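Long-range contacts in periplasmic protein TorT (Vibrio parahaemolyticus, PDB 3O1I), which probably binds a small ligand in the periplasm and relays its presence to a partner sensor protein: residues N177-Q182 / S201-A207; L141-R146 / F173-N177. All coordinates share one frame; numbering follows the deposited sequence.

Contact 1 of 2, residues N177-Q182 / S201-A207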
ATOM      1  N   ASN D 177     -12.882  14.906   9.197  1.00 71.46           N
ATOM      2  CA  ASN D 177     -11.733  15.711   9.570  1.00 71.73           C
ATOM      3  C   ASN D 177     -10.406  15.128   9.144  1.00 69.52           C
ATOM      4  O   ASN D 177      -9.545  14.814   9.961  1.00 69.26           O
ATOM      5  CB  ASN D 177     -11.740  16.006  11.073  1.00 74.74           C
ATOM      6  CG  ASN D 177     -12.907  16.900  11.479  1.00 77.92           C
ATOM      7  OD1 ASN D 177     -13.180  17.923  10.836  1.00 76.79           O
ATOM      8  ND2 ASN D 177     -13.602  16.516  12.548  1.00 79.86           N
ATOM      9  N   ASP D 178     -10.260  14.985   7.837  1.00 68.01           N
ATOM     10  CA  ASP D 178      -9.034  14.496   7.233  1.00 67.22           C
ATOM     11  C   ASP D 178      -8.435  15.780   6.668  1.00 63.44           C
ATOM     12  O   ASP D 178      -9.145  16.574   6.060  1.00 62.31           O
ATOM     13  CB  ASP D 178      -9.368  13.528   6.097  1.00 71.72           C
ATOM     14  CG  ASP D 178      -8.141  12.846   5.516  1.00 76.49           C
ATOM     15  OD1 ASP D 178      -7.139  13.535   5.195  1.00 79.12           O
ATOM     16  OD2 ASP D 178      -8.191  11.605   5.365  1.00 79.79           O
ATOM     17  N   LYS D 179      -7.146  16.000   6.858  1.00 60.84           N
ATOM     18  CA  LYS D 179      -6.555  17.225   6.345  1.00 61.45           C
ATOM     19  C   LYS D 179      -6.843  17.398   4.850  1.00 61.08           C
ATOM     20  O   LYS D 179      -7.280  18.471   4.414  1.00 60.13           O
ATOM     21  CB  LYS D 179      -5.052  17.233   6.608  1.00 62.83           C
ATOM     22  CG  LYS D 179      -4.434  18.630   6.663  1.00 64.99           C
ATOM     23  CD  LYS D 179      -3.009  18.558   7.197  1.00 67.26           C
ATOM     24  CE  LYS D 179      -2.281  19.881   7.084  1.00 69.66           C
ATOM     25  NZ  LYS D 179      -0.831  19.714   7.423  1.00 70.56           N
ATOM     26  N   GLU D 180      -6.631  16.333   4.079  1.00 59.62           N
ATOM     27  CA  GLU D 180      -6.868  16.371   2.637  1.00 58.67           C
ATOM     28  C   GLU D 180      -8.295  16.674   2.188  1.00 58.21           C
ATOM     29  O   GLU D 180      -8.500  17.422   1.229  1.00 56.47           O
ATOM     30  CB  GLU D 180      -6.409  15.067   2.002  1.00 59.17           C
ATOM     31  CG  GLU D 180      -4.902  14.904   1.988  1.00 62.10           C
ATOM     32  CD  GLU D 180      -4.159  16.187   1.590  1.00 62.68           C
ATOM     33  OE1 GLU D 180      -4.553  16.843   0.595  1.00 60.50           O
ATOM     34  OE2 GLU D 180      -3.169  16.530   2.279  1.00 62.75           O
ATOM     35  N   LEU D 181      -9.278  16.092   2.868  1.00 58.16           N
ATOM     36  CA  LEU D 181     -10.679  16.321   2.521  1.00 59.04           C
ATOM     37  C   LEU D 181     -11.060  17.762   2.844  1.00 58.71           C
ATOM     38  O   LEU D 181     -11.888  18.373   2.156  1.00 56.74           O
ATOM     39  CB  LEU D 181     -11.587  15.375   3.312  1.00 61.59           C
ATOM     40  CG  LEU D 181     -11.200  13.898   3.367  1.00 62.33           C
ATOM     41  CD1 LEU D 181     -12.282  13.132   4.115  1.00 62.04           C
ATOM     42  CD2 LEU D 181     -11.029  13.355   1.953  1.00 63.90           C
ATOM     43  N   GLN D 182     -10.456  18.291   3.909  1.00 58.50           N
ATOM     44  CA  GLN D 182     -10.707  19.665   4.340  1.00 57.85           C
ATOM     45  C   GLN D 182      -9.963  20.633   3.418  1.00 56.50           C
ATOM     46  O   GLN D 182     -10.506  21.667   3.024  1.00 53.67           O
ATOM     47  CB  GLN D 182     -10.246  19.870   5.792  1.00 57.30           C
ATOM     48  CG  GLN D 182     -11.123  19.207   6.854  1.00 55.85           C
ATOM     49  CD  GLN D 182     -12.577  19.656   6.786  1.00 55.75           C
ATOM     50  OE1 GLN D 182     -12.869  20.850   6.667  1.00 54.91           O
ATOM     51  NE2 GLN D 182     -13.497  18.698   6.877  1.00 53.74           N
ATOM     52  N   SER D 201     -12.788  23.497  11.798  1.00 54.78           N
ATOM     53  CA  SER D 201     -12.042  22.630  12.698  1.00 52.58           C
ATOM     54  C   SER D 201     -10.573  22.980  12.730  1.00 51.21           C
ATOM     55  O   SER D 201     -10.069  23.690  11.865  1.00 51.37           O
ATOM     56  CB  SER D 201     -12.178  21.189  12.250  1.00 54.23           C
ATOM     57  OG  SER D 201     -11.754  21.061  10.902  1.00 56.59           O
ATOM     58  N   ALA D 202      -9.866  22.477  13.725  1.00 49.73           N
ATOM     59  CA  ALA D 202      -8.455  22.780  13.784  1.00 50.50           C
ATOM     60  C   ALA D 202      -7.841  22.199  12.526  1.00 50.71           C
ATOM     61  O   ALA D 202      -6.838  22.704  12.025  1.00 52.26           O
ATOM     62  CB  ALA D 202      -7.821  22.165  15.019  1.00 49.32           C
ATOM     63  N   VAL D 203      -8.458  21.133  12.025  1.00 50.32           N
ATOM     64  CA  VAL D 203      -7.995  20.460  10.817  1.00 48.41           C
ATOM     65  C   VAL D 203      -8.168  21.439   9.657  1.00 45.87           C
ATOM     66  O   VAL D 203      -7.202  21.805   8.987  1.00 44.36           O
ATOM     67  CB  VAL D 203      -8.816  19.142  10.564  1.00 50.22           C
ATOM     68  CG1 VAL D 203      -8.492  18.537   9.195  1.00 46.99           C
ATOM     69  CG2 VAL D 203      -8.505  18.137  11.660  1.00 50.96           C
ATOM     70  N   ALA D 204      -9.399  21.881   9.440  1.00 42.44           N
ATOM     71  CA  ALA D 204      -9.657  22.820   8.365  1.00 44.15           C
ATOM     72  C   ALA D 204      -8.672  23.994   8.434  1.00 46.05           C
ATOM     73  O   ALA D 204      -7.872  24.197   7.513  1.00 46.03           O
ATOM     74  CB  ALA D 204     -11.086  23.322   8.448  1.00 42.49           C
ATOM     75  N   ILE D 205      -8.721  24.750   9.533  1.00 46.51           N
ATOM     76  CA  ILE D 205      -7.846  25.900   9.706  1.00 45.67           C
ATOM     77  C   ILE D 205      -6.386  25.569   9.426  1.00 46.29           C
ATOM     78  O   ILE D 205      -5.739  26.298   8.684  1.00 49.29           O
ATOM     79  CB  ILE D 205      -8.003  26.553  11.130  1.00 46.16           C
ATOM     80  CG1 ILE D 205      -9.085  27.638  11.088  1.00 43.75           C
ATOM     81  CG2 ILE D 205      -6.676  27.178  11.609  1.00 41.99           C
ATOM     82  CD1 ILE D 205     -10.495  27.128  10.868  1.00 46.42           C
ATOM     83  N   GLU D 206      -5.852  24.487   9.979  1.00 45.50           N
ATOM     84  CA  GLU D 206      -4.448  24.170   9.697  1.00 48.48           C
ATOM     85  C   GLU D 206      -4.160  24.154   8.182  1.00 49.64           C
ATOM     86  O   GLU D 206      -3.152  24.708   7.719  1.00 47.85           O
ATOM     87  CB  GLU D 206      -4.070  22.822  10.295  1.00 49.79           C
ATOM     88  CG  GLU D 206      -3.909  22.826  11.791  1.00 52.59           C
ATOM     89  CD  GLU D 206      -3.700  21.432  12.337  1.00 55.37           C
ATOM     90  OE1 GLU D 206      -4.533  20.553  12.028  1.00 59.92           O
ATOM     91  OE2 GLU D 206      -2.717  21.207  13.071  1.00 54.92           O
ATOM     92  N   ALA D 207      -5.058  23.510   7.431  1.00 50.59           N
ATOM     93  CA  ALA D 207      -4.967  23.400   5.974  1.00 49.51           C
ATOM     94  C   ALA D 207      -5.080  24.794   5.364  1.00 49.53           C
ATOM     95  O   ALA D 207      -4.304  25.147   4.469  1.00 50.36           O
ATOM     96  CB  ALA D 207      -6.093  22.498   5.435  1.00 47.98           C
TER
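Val203 meets the 177-182 segment with both methyls because CG1 lies anti to its backbone N (chi1 171°) while CG2 lies anti to the carbonyl carbon; Gln182, bent at chi2, lays CG against the first of them. The two helix starts, 179-182 and 202-207, follow strands of the parallel sheet formed by 167-172, 137-142, 197-200 and 222-225, an alpha/beta arrangement of the periplasmic binding protein fold, and they pack side by side at their N-terminal ends. The Val203 side chain projects from helix 202-207 against the 177-182 segment: CG1 is 3.6 Å from Gln182 CG and 3.7 Å from Lys179 CA, and CG2 is 3.9 Å from Asn177 CB. The Gln182 and Val203 side chains cross at about a right angle. Gln182 OE1 lies 3.5 Å from Ala204 CB, whereas its NE2 donates to Asp176 O, just before the segment. Further along, Ala207 CB fits against Lys179 CG at 4.4 Å; outside the two segments, Lys179 NZ pairs with an acidic side chain on the chain of another protein. Both helices carry an N-cap. Asp178 OD1 accepts from Glu180 N on its anti side, 23° out of the carboxylate plane. Ser201 OG has the straighter bond, taking Ala204 N at 2.9 Å with an angle of 171° at the hydrogen, and the same hydroxyl donates a weak 3.4 Å hydrogen bond to Asn177 OD1.

Contact 2 of 2, residues L141-R146 / F173-N177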
ATOM      1  N   LEU D 141     -18.167  28.400   6.634  1.00 62.03           N
ATOM      2  CA  LEU D 141     -18.130  27.384   7.690  1.00 61.15           C
ATOM      3  C   LEU D 141     -17.580  26.016   7.299  1.00 59.27           C
ATOM      4  O   LEU D 141     -18.193  25.309   6.525  1.00 58.29           O
ATOM      5  CB  LEU D 141     -19.536  27.190   8.281  1.00 61.62           C
ATOM      6  CG  LEU D 141     -19.986  28.147   9.392  1.00 61.16           C
ATOM      7  CD1 LEU D 141     -21.479  27.972   9.674  1.00 60.48           C
ATOM      8  CD2 LEU D 141     -19.167  27.865  10.640  1.00 59.19           C
ATOM      9  N   LEU D 142     -16.429  25.647   7.851  1.00 59.10           N
ATOM     10  CA  LEU D 142     -15.830  24.342   7.574  1.00 60.72           C
ATOM     11  C   LEU D 142     -15.608  23.620   8.900  1.00 62.23           C
ATOM     12  O   LEU D 142     -14.477  23.389   9.327  1.00 62.35           O
ATOM     13  CB  LEU D 142     -14.498  24.493   6.834  1.00 58.46           C
ATOM     14  CG  LEU D 142     -14.513  25.285   5.522  1.00 57.65           C
ATOM     15  CD1 LEU D 142     -13.139  25.178   4.883  1.00 55.60           C
ATOM     16  CD2 LEU D 142     -15.584  24.763   4.581  1.00 54.75           C
ATOM     17  N   LEU D 143     -16.712  23.253   9.537  1.00 64.63           N
ATOM     18  CA  LEU D 143     -16.701  22.596  10.833  1.00 67.95           C
ATOM     19  C   LEU D 143     -16.191  21.164  10.850  1.00 71.29           C
ATOM     20  O   LEU D 143     -15.246  20.851  11.571  1.00 71.25           O
ATOM     21  CB  LEU D 143     -18.105  22.662  11.428  1.00 66.80           C
ATOM     22  CG  LEU D 143     -18.589  24.113  11.526  1.00 65.38           C
ATOM     23  CD1 LEU D 143     -20.023  24.162  12.048  1.00 64.46           C
ATOM     24  CD2 LEU D 143     -17.632  24.895  12.422  1.00 63.01           C
ATOM     25  N   GLY D 144     -16.813  20.292  10.066  1.00 75.13           N
ATOM     26  CA  GLY D 144     -16.372  18.909  10.036  1.00 79.54           C
ATOM     27  C   GLY D 144     -17.428  17.984   9.473  1.00 83.18           C
ATOM     28  O   GLY D 144     -18.227  18.402   8.633  1.00 84.24           O
ATOM     29  N   PRO D 145     -17.465  16.717   9.920  1.00 85.75           N
ATOM     30  CA  PRO D 145     -18.441  15.731   9.443  1.00 89.05           C
ATOM     31  C   PRO D 145     -19.922  16.090   9.657  1.00 92.95           C
ATOM     32  O   PRO D 145     -20.365  17.183   9.307  1.00 92.23           O
ATOM     33  CB  PRO D 145     -18.010  14.451  10.169  1.00 87.09           C
ATOM     34  CG  PRO D 145     -17.343  14.963  11.404  1.00 86.14           C
ATOM     35  CD  PRO D 145     -16.543  16.115  10.897  1.00 85.17           C
ATOM     36  N   ARG D 146     -20.689  15.156  10.212  1.00 98.83           N
ATOM     37  CA  ARG D 146     -22.111  15.373  10.460  1.00103.90           C
ATOM     38  C   ARG D 146     -22.604  14.690  11.732  1.00106.29           C
ATOM     39  O   ARG D 146     -23.736  14.206  11.788  1.00105.61           O
ATOM     40  CB  ARG D 146     -22.943  14.889   9.272  1.00105.81           C
ATOM     41  CG  ARG D 146     -23.081  15.893   8.134  1.00108.87           C
ATOM     42  CD  ARG D 146     -23.989  17.068   8.519  1.00112.10           C
ATOM     43  NE  ARG D 146     -25.325  16.631   8.932  1.00114.92           N
ATOM     44  CZ  ARG D 146     -26.340  17.450   9.200  1.00116.12           C
ATOM     45  NH1 ARG D 146     -26.189  18.767   9.100  1.00117.13           N
ATOM     46  NH2 ARG D 146     -27.511  16.954   9.579  1.00115.70           N
ATOM     47  N   PHE D 173     -19.502  23.781   4.393  1.00 72.34           N
ATOM     48  CA  PHE D 173     -19.082  22.538   3.770  1.00 71.62           C
ATOM     49  C   PHE D 173     -18.709  21.487   4.798  1.00 70.67           C
ATOM     50  O   PHE D 173     -17.854  21.701   5.651  1.00 69.20           O
ATOM     51  CB  PHE D 173     -17.906  22.784   2.818  1.00 72.74           C
ATOM     52  CG  PHE D 173     -18.205  23.786   1.747  1.00 74.26           C
ATOM     53  CD1 PHE D 173     -17.894  25.129   1.927  1.00 74.28           C
ATOM     54  CD2 PHE D 173     -18.891  23.409   0.601  1.00 74.43           C
ATOM     55  CE1 PHE D 173     -18.262  26.079   0.983  1.00 73.56           C
ATOM     56  CE2 PHE D 173     -19.264  24.354  -0.348  1.00 74.33           C
ATOM     57  CZ  PHE D 173     -18.952  25.690  -0.154  1.00 73.85           C
ATOM     58  N   TRP D 174     -19.359  20.337   4.696  1.00 70.84           N
ATOM     59  CA  TRP D 174     -19.113  19.241   5.610  1.00 70.97           C
ATOM     60  C   TRP D 174     -18.203  18.201   4.971  1.00 69.80           C
ATOM     61  O   TRP D 174     -18.195  18.028   3.759  1.00 69.80           O
ATOM     62  CB  TRP D 174     -20.443  18.612   6.009  1.00 73.79           C
ATOM     63  CG  TRP D 174     -21.463  19.626   6.407  1.00 76.87           C
ATOM     64  CD1 TRP D 174     -22.451  20.158   5.622  1.00 77.49           C
ATOM     65  CD2 TRP D 174     -21.567  20.274   7.678  1.00 78.89           C
ATOM     66  NE1 TRP D 174     -23.161  21.099   6.328  1.00 79.33           N
ATOM     67  CE2 TRP D 174     -22.640  21.193   7.592  1.00 80.17           C
ATOM     68  CE3 TRP D 174     -20.857  20.170   8.882  1.00 79.69           C
ATOM     69  CZ2 TRP D 174     -23.021  22.007   8.672  1.00 80.71           C
ATOM     70  CZ3 TRP D 174     -21.236  20.978   9.953  1.00 81.16           C
ATOM     71  CH2 TRP D 174     -22.310  21.885   9.839  1.00 80.48           C
ATOM     72  N   ALA D 175     -17.436  17.513   5.802  1.00 68.22           N
ATOM     73  CA  ALA D 175     -16.515  16.491   5.340  1.00 67.73           C
ATOM     74  C   ALA D 175     -15.757  15.997   6.547  1.00 68.24           C
ATOM     75  O   ALA D 175     -15.526  16.747   7.487  1.00 69.26           O
ATOM     76  CB  ALA D 175     -15.551  17.069   4.333  1.00 65.93           C
ATOM     77  N   ASP D 176     -15.354  14.738   6.523  1.00 69.06           N
ATOM     78  CA  ASP D 176     -14.623  14.185   7.648  1.00 71.07           C
ATOM     79  C   ASP D 176     -13.394  15.037   7.982  1.00 71.14           C
ATOM     80  O   ASP D 176     -12.914  15.813   7.157  1.00 71.07           O
ATOM     81  CB  ASP D 176     -14.229  12.744   7.330  1.00 73.19           C
ATOM     82  CG  ASP D 176     -15.420  11.905   6.871  1.00 75.64           C
ATOM     83  OD1 ASP D 176     -16.456  11.880   7.574  1.00 75.03           O
ATOM     84  OD2 ASP D 176     -15.323  11.262   5.804  1.00 77.02           O
ATOM     85  N   ASN D 177     -12.882  14.906   9.197  1.00 71.46           N
ATOM     86  CA  ASN D 177     -11.733  15.711   9.570  1.00 71.73           C
ATOM     87  C   ASN D 177     -10.406  15.128   9.144  1.00 69.52           C
ATOM     88  O   ASN D 177      -9.545  14.814   9.961  1.00 69.26           O
ATOM     89  CB  ASN D 177     -11.740  16.006  11.073  1.00 74.74           C
ATOM     90  CG  ASN D 177     -12.907  16.900  11.479  1.00 77.92           C
ATOM     91  OD1 ASN D 177     -13.180  17.923  10.836  1.00 76.79           O
ATOM     92  ND2 ASN D 177     -13.602  16.516  12.548  1.00 79.86           N
TER
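The Trp174 indole has Arg146 over one face and the Gly144 carbonyl oxygen at its edge, in the ring plane. Arg146 CD sits 4.2 Å from the centroid of the five-membered ring and 15° off its normal, a CH-pi contact; the guanidinium lies farther out and nearly perpendicular to the indole (85° between planes), adding at most a weak cation-pi attraction. Arg146 reaches this place through a chain bent at both chi2 and chi3. At the edge, Gly144 O comes to 3.2 Å from Trp174 CE3. Leu143 lies alongside the indole, pointing the same way, with CB 3.8 Å from Trp174 CZ3. The Phe173 ring receives Leu142 CD2 at its edge, close to its plane, and that methyl also lies 3.5 Å from Phe173 CB. Both side chains point the same way, and outside the pair helix 179-192 covers them through Val186 and Leu185. These contacts continue the pairing of neighbouring parallel strands 137-142 and 167-172 beyond their C-terminal ends, the side of a parallel alpha/beta sheet where periplasmic binding proteins usually place their ligand cleft. Phe173 N donates to Leu141 O at 2.9 Å, and that oxygen also takes a hydrogen bond from Ser172 OG. Farther on, Ala175 N reaches Gly144 O at 3.1 Å from above the carbonyl plane, 66° out of it, so the two segments here stay joined without strand-like geometry. The Asn177 amide lies against Gly144 and Pro145: OD1 approaches Gly144 CA, while ND2 is 3.4 Å from Pro145 CD, the Asn177 and Pro145 side chains crossing at about a right angle.

How the contacts relate
From the N terminus, strand 137-142 runs into 143-146; the chain then passes through helix 152-163 and strand 167-172 before 173-177 returns alongside, closing contact 2. Contact 1 opens at Asn177, the residue they share, and closes after helix 179-192 and strand 197-200, when 201-207 comes back to the helix start. The loops are therefore in series, neither nested nor crossed. The centres of the two contacts are about 9 Å apart, and a probable hydrogen bond from Ser201 N to Leu142 O, 3.0 Å long, joins them. Together they tie the ends of three adjacent strands, 167-172, 137-142 and 197-200, to the beginnings of two helices.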